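Local coordinates for protein tryptophan decarboxylase 1 (Oryza sativa subsp. japonica, PDB 6KHO) that catalyses the pyridoxal phosphate-dependent decarboxylation of tryptophan to tryptamine, and of 5-hydroxytryptophan to serotonin, as a homodimer, at residues 57-66 and 83-91. Residues are numbered along the deposited sequence; the frame is centred on the assembly and turned at random.
Sequences VKPGYLQDEL and ELRSSVVPG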
ATOM      1  N   VAL A  57       1.499  20.648 -19.979  1.00 38.29           N
ATOM      2  CA  VAL A  57       2.078  21.409 -18.882  1.00 41.50           C
ATOM      3  C   VAL A  57       3.572  21.120 -18.843  1.00 43.10           C
ATOM      4  O   VAL A  57       4.047  20.103 -19.354  1.00 45.44           O
ATOM      5  CB  VAL A  57       1.435  21.082 -17.511  1.00 41.70           C
ATOM      6  CG1 VAL A  57      -0.065  21.375 -17.516  1.00 40.34           C
ATOM      7  CG2 VAL A  57       1.688  19.617 -17.143  1.00 39.16           C
ATOM      8  N   LYS A  58       4.307  22.031 -18.224  1.00 45.89           N
ATOM      9  CA  LYS A  58       5.728  21.852 -18.004  1.00 46.45           C
ATOM     10  C   LYS A  58       5.985  21.373 -16.583  1.00 43.64           C
ATOM     11  O   LYS A  58       5.217  21.686 -15.668  1.00 43.07           O
ATOM     12  CB  LYS A  58       6.487  23.165 -18.227  1.00 48.61           C
ATOM     13  CG  LYS A  58       6.388  23.711 -19.636  1.00 51.94           C
ATOM     14  CD  LYS A  58       6.640  25.213 -19.648  1.00 54.81           C
ATOM     15  CE  LYS A  58       8.119  25.531 -19.555  1.00 55.78           C
ATOM     16  NZ  LYS A  58       8.343  26.979 -19.831  1.00 56.78           N
ATOM     17  N   PRO A  59       7.050  20.605 -16.376  1.00 42.93           N
ATOM     18  CA  PRO A  59       7.436  20.233 -15.011  1.00 42.19           C
ATOM     19  C   PRO A  59       7.569  21.467 -14.129  1.00 45.79           C
ATOM     20  O   PRO A  59       8.208  22.450 -14.504  1.00 43.62           O
ATOM     21  CB  PRO A  59       8.786  19.531 -15.206  1.00 46.00           C
ATOM     22  CG  PRO A  59       8.752  19.033 -16.603  1.00 45.45           C
ATOM     23  CD  PRO A  59       7.926  20.001 -17.393  1.00 43.26           C
ATOM     24  N   GLY A  60       6.942  21.418 -12.950  1.00 38.54           N
ATOM     25  CA  GLY A  60       6.994  22.511 -12.005  1.00 37.70           C
ATOM     26  C   GLY A  60       5.804  23.449 -12.028  1.00 36.30           C
ATOM     27  O   GLY A  60       5.733  24.348 -11.185  1.00 33.83           O
ATOM     28  N   TYR A  61       4.859  23.256 -12.945  1.00 34.70           N
ATOM     29  CA  TYR A  61       3.747  24.192 -13.060  1.00 38.75           C
ATOM     30  C   TYR A  61       2.906  24.243 -11.789  1.00 37.82           C
ATOM     31  O   TYR A  61       2.353  25.302 -11.453  1.00 34.58           O
ATOM     32  CB  TYR A  61       2.874  23.815 -14.262  1.00 39.21           C
ATOM     33  CG  TYR A  61       1.769  22.846 -13.919  1.00 39.04           C
ATOM     34  CD1 TYR A  61       1.998  21.472 -13.909  1.00 38.19           C
ATOM     35  CD2 TYR A  61       0.497  23.302 -13.597  1.00 38.60           C
ATOM     36  CE1 TYR A  61       0.986  20.583 -13.593  1.00 36.98           C
ATOM     37  CE2 TYR A  61      -0.518  22.425 -13.272  1.00 36.63           C
ATOM     38  CZ  TYR A  61      -0.272  21.069 -13.273  1.00 37.97           C
ATOM     39  OH  TYR A  61      -1.293  20.209 -12.947  1.00 34.73           O
ATOM     40  N   LEU A  62       2.803  23.123 -11.058  1.00 35.31           N
ATOM     41  CA  LEU A  62       1.772  23.022 -10.026  1.00 33.67           C
ATOM     42  C   LEU A  62       2.065  23.948  -8.855  1.00 32.10           C
ATOM     43  O   LEU A  62       1.192  24.719  -8.432  1.00 30.01           O
ATOM     44  CB  LEU A  62       1.623  21.576  -9.538  1.00 32.11           C
ATOM     45  CG  LEU A  62       0.354  21.436  -8.682  1.00 33.87           C
ATOM     46  CD1 LEU A  62      -0.881  21.740  -9.535  1.00 31.48           C
ATOM     47  CD2 LEU A  62       0.232  20.056  -8.025  1.00 30.91           C
ATOM     48  N   GLN A  63       3.281  23.884  -8.307  1.00 29.07           N
ATOM     49  CA  GLN A  63       3.623  24.796  -7.223  1.00 33.85           C
ATOM     50  C   GLN A  63       3.533  26.262  -7.660  1.00 35.89           C
ATOM     51  O   GLN A  63       3.229  27.132  -6.836  1.00 32.01           O
ATOM     52  CB  GLN A  63       5.015  24.492  -6.681  1.00 34.66           C
ATOM     53  CG  GLN A  63       5.392  25.394  -5.513  1.00 35.12           C
ATOM     54  CD  GLN A  63       6.677  24.997  -4.803  1.00 43.85           C
ATOM     55  OE1 GLN A  63       6.770  23.916  -4.215  1.00 39.95           O
ATOM     56  NE2 GLN A  63       7.669  25.891  -4.827  1.00 42.14           N
ATOM     57  N   ASP A  64       3.810  26.560  -8.932  1.00 36.10           N
ATOM     58  CA  ASP A  64       3.588  27.917  -9.431  1.00 37.78           C
ATOM     59  C   ASP A  64       2.142  28.352  -9.214  1.00 35.18           C
ATOM     60  O   ASP A  64       1.888  29.464  -8.737  1.00 42.05           O
ATOM     61  CB  ASP A  64       3.941  28.013 -10.919  1.00 36.90           C
ATOM     62  CG  ASP A  64       5.432  27.840 -11.188  1.00 40.00           C
ATOM     63  OD1 ASP A  64       6.233  27.930 -10.236  1.00 45.42           O
ATOM     64  OD2 ASP A  64       5.792  27.621 -12.360  1.00 39.07           O
ATOM     65  N   GLU A  65       1.183  27.479  -9.541  1.00 36.17           N
ATOM     66  CA  GLU A  65      -0.237  27.834  -9.482  1.00 35.28           C
ATOM     67  C   GLU A  65      -0.794  27.747  -8.067  1.00 38.02           C
ATOM     68  O   GLU A  65      -1.338  28.722  -7.542  1.00 38.22           O
ATOM     69  CB  GLU A  65      -1.035  26.934 -10.409  1.00 34.67           C
ATOM     70  CG  GLU A  65      -0.685  27.154 -11.838  1.00 36.53           C
ATOM     71  CD  GLU A  65      -1.659  26.497 -12.741  1.00 38.24           C
ATOM     72  OE1 GLU A  65      -2.703  26.039 -12.235  1.00 44.98           O
ATOM     73  OE2 GLU A  65      -1.394  26.445 -13.952  1.00 41.53           O
ATOM     74  N   LEU A  66      -0.706  26.582  -7.435  1.00 39.25           N
ATOM     75  CA  LEU A  66      -0.968  26.566  -6.007  1.00 32.80           C
ATOM     76  C   LEU A  66       0.186  27.311  -5.362  1.00 33.61           C
ATOM     77  O   LEU A  66       1.036  27.865  -6.049  1.00 46.40           O
ATOM     78  CB  LEU A  66      -1.182  25.129  -5.538  1.00 31.32           C
ATOM     79  CG  LEU A  66      -2.026  24.362  -6.563  1.00 34.36           C
ATOM     80  CD1 LEU A  66      -2.104  22.881  -6.239  1.00 34.73           C
ATOM     81  CD2 LEU A  66      -3.420  24.951  -6.686  1.00 37.82           C
ATOM     82  N   GLU A  83      -9.855  24.679  -7.274  1.00 28.72           N
ATOM     83  CA  GLU A  83      -8.444  24.446  -7.593  1.00 30.59           C
ATOM     84  C   GLU A  83      -8.218  23.058  -8.175  1.00 32.07           C
ATOM     85  O   GLU A  83      -7.374  22.892  -9.061  1.00 29.88           O
ATOM     86  CB  GLU A  83      -7.578  24.682  -6.353  1.00 29.71           C
ATOM     87  CG  GLU A  83      -7.750  26.126  -5.821  1.00 35.99           C
ATOM     88  CD  GLU A  83      -6.766  26.505  -4.723  1.00 37.52           C
ATOM     89  OE1 GLU A  83      -6.156  25.606  -4.113  1.00 40.15           O
ATOM     90  OE2 GLU A  83      -6.606  27.717  -4.463  1.00 41.36           O
ATOM     91  N   LEU A  84      -8.972  22.057  -7.716  1.00 30.32           N
ATOM     92  CA  LEU A  84      -8.952  20.759  -8.380  1.00 32.60           C
ATOM     93  C   LEU A  84      -9.271  20.899  -9.866  1.00 32.02           C
ATOM     94  O   LEU A  84      -8.558  20.362 -10.725  1.00 32.17           O
ATOM     95  CB  LEU A  84      -9.953  19.817  -7.707  1.00 29.54           C
ATOM     96  CG  LEU A  84     -10.104  18.458  -8.375  1.00 33.65           C
ATOM     97  CD1 LEU A  84      -8.846  17.622  -8.152  1.00 32.81           C
ATOM     98  CD2 LEU A  84     -11.340  17.746  -7.846  1.00 31.58           C
ATOM     99  N   ARG A  85     -10.347  21.615 -10.191  1.00 27.26           N
ATOM    100  CA  ARG A  85     -10.767  21.712 -11.584  1.00 33.77           C
ATOM    101  C   ARG A  85      -9.836  22.597 -12.402  1.00 31.74           C
ATOM    102  O   ARG A  85      -9.637  22.337 -13.595  1.00 35.89           O
ATOM    103  CB  ARG A  85     -12.202  22.237 -11.677  1.00 35.01           C
ATOM    104  CG  ARG A  85     -13.224  21.382 -10.936  1.00 37.54           C
ATOM    105  CD  ARG A  85     -14.569  22.074 -10.799  1.00 40.02           C
ATOM    106  NE  ARG A  85     -15.601  21.338 -11.525  1.00 46.53           N
ATOM    107  CZ  ARG A  85     -16.570  20.621 -10.954  1.00 46.90           C
ATOM    108  NH1 ARG A  85     -16.660  20.542  -9.626  1.00 39.79           N
ATOM    109  NH2 ARG A  85     -17.455  19.986 -11.721  1.00 45.47           N
ATOM    110  N   SER A  86      -9.268  23.639 -11.790  1.00 31.91           N
ATOM    111  CA  SER A  86      -8.485  24.640 -12.516  1.00 38.50           C
ATOM    112  C   SER A  86      -7.021  24.260 -12.684  1.00 37.08           C
ATOM    113  O   SER A  86      -6.430  24.549 -13.730  1.00 39.26           O
ATOM    114  CB  SER A  86      -8.545  25.995 -11.803  1.00 35.58           C
ATOM    115  OG  SER A  86      -9.846  26.530 -11.845  1.00 45.71           O
ATOM    116  N   SER A  87      -6.411  23.645 -11.668  1.00 34.70           N
ATOM    117  CA  SER A  87      -4.974  23.417 -11.667  1.00 33.81           C
ATOM    118  C   SER A  87      -4.575  21.950 -11.700  1.00 35.45           C
ATOM    119  O   SER A  87      -3.510  21.629 -12.234  1.00 37.12           O
ATOM    120  CB  SER A  87      -4.340  24.070 -10.436  1.00 35.21           C
ATOM    121  OG  SER A  87      -4.519  25.476 -10.468  1.00 39.80           O
ATOM    122  N   VAL A  88      -5.394  21.050 -11.156  1.00 32.53           N
ATOM    123  CA  VAL A  88      -5.045  19.632 -11.121  1.00 33.38           C
ATOM    124  C   VAL A  88      -5.502  18.929 -12.395  1.00 34.54           C
ATOM    125  O   VAL A  88      -4.682  18.371 -13.135  1.00 34.64           O
ATOM    126  CB  VAL A  88      -5.640  18.956  -9.872  1.00 33.35           C
ATOM    127  CG1 VAL A  88      -5.359  17.448  -9.889  1.00 34.89           C
ATOM    128  CG2 VAL A  88      -5.122  19.630  -8.596  1.00 32.85           C
ATOM    129  N   VAL A  89      -6.805  18.942 -12.663  1.00 31.38           N
ATOM    130  CA  VAL A  89      -7.376  18.238 -13.815  1.00 33.17           C
ATOM    131  C   VAL A  89      -6.689  18.592 -15.135  1.00 38.69           C
ATOM    132  O   VAL A  89      -6.481  17.692 -15.966  1.00 38.32           O
ATOM    133  CB  VAL A  89      -8.891  18.491 -13.919  1.00 40.45           C
ATOM    134  CG1 VAL A  89      -9.441  17.955 -15.236  1.00 39.63           C
ATOM    135  CG2 VAL A  89      -9.629  17.858 -12.745  1.00 34.73           C
ATOM    136  N   PRO A  90      -6.347  19.863 -15.412  1.00 37.43           N
ATOM    137  CA  PRO A  90      -5.693  20.165 -16.698  1.00 41.05           C
ATOM    138  C   PRO A  90      -4.277  19.623 -16.814  1.00 40.89           C
ATOM    139  O   PRO A  90      -3.757  19.541 -17.934  1.00 40.27           O
ATOM    140  CB  PRO A  90      -5.712  21.701 -16.753  1.00 41.96           C
ATOM    141  CG  PRO A  90      -6.850  22.085 -15.849  1.00 41.31           C
ATOM    142  CD  PRO A  90      -6.733  21.106 -14.720  1.00 37.38           C
ATOM    143  N   GLY A  91      -3.636  19.261 -15.706  1.00 37.14           N
ATOM    144  CA  GLY A  91      -2.318  18.660 -15.723  1.00 36.88           C
ATOM    145  C   GLY A  91      -2.311  17.152 -15.599  1.00 35.98           C
ATOM    146  O   GLY A  91      -1.233  16.561 -15.465  1.00 37.11           O
TER
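Ser87, Leu66 and Tyr61 account for about half of the 359 Å² buried between residues 57-66 and 83-91, and Ser87 is gripped at both its backbone and its side chain. Tyr61 OH donates to Ser87 O at 2.7 Å, with a C=O...donor angle of 162°, and that oxygen lies at the ring edge, in plane. A chi1 of 90° puts the ring there; Val57 CG1 lies 4.0 Å above one face and Leu62 CB 4.1 Å above the other, both over the ring centre. Ser87 OG in turn donates to Glu65 OE1 at 2.6 Å, nearly along the C-O axis, the extended Glu65 chain carrying the carboxylate there. Leu66 CD2 makes an apolar contact with Ser87 CB at 4.0 Å and brushes Glu83 OE1 at 3.8 Å; the other oxygen, Glu83 OE2, forms a salt bridge with Arg394 of the second subunit. Gly91 CA sits 3.3 Å from Tyr61 OH, where a beta carbon would collide with the hydroxyl. A phenylalanine in place of Tyr61 would probably leave Ser87 O without its phenol donor and the ring without the bond fixing its edge. The axes of the short helices 61-65 and 83-88 make an angle of 134°, at the dimer interface, where Arg159 and Glu137 of the second subunit bond to residues of 57-66. Away from the annotated sites, two directional bonds to one serine, with aliphatic groups around them, thus join helix 61-65 to helix 77-88 in the N-terminal part of this group II decarboxylase.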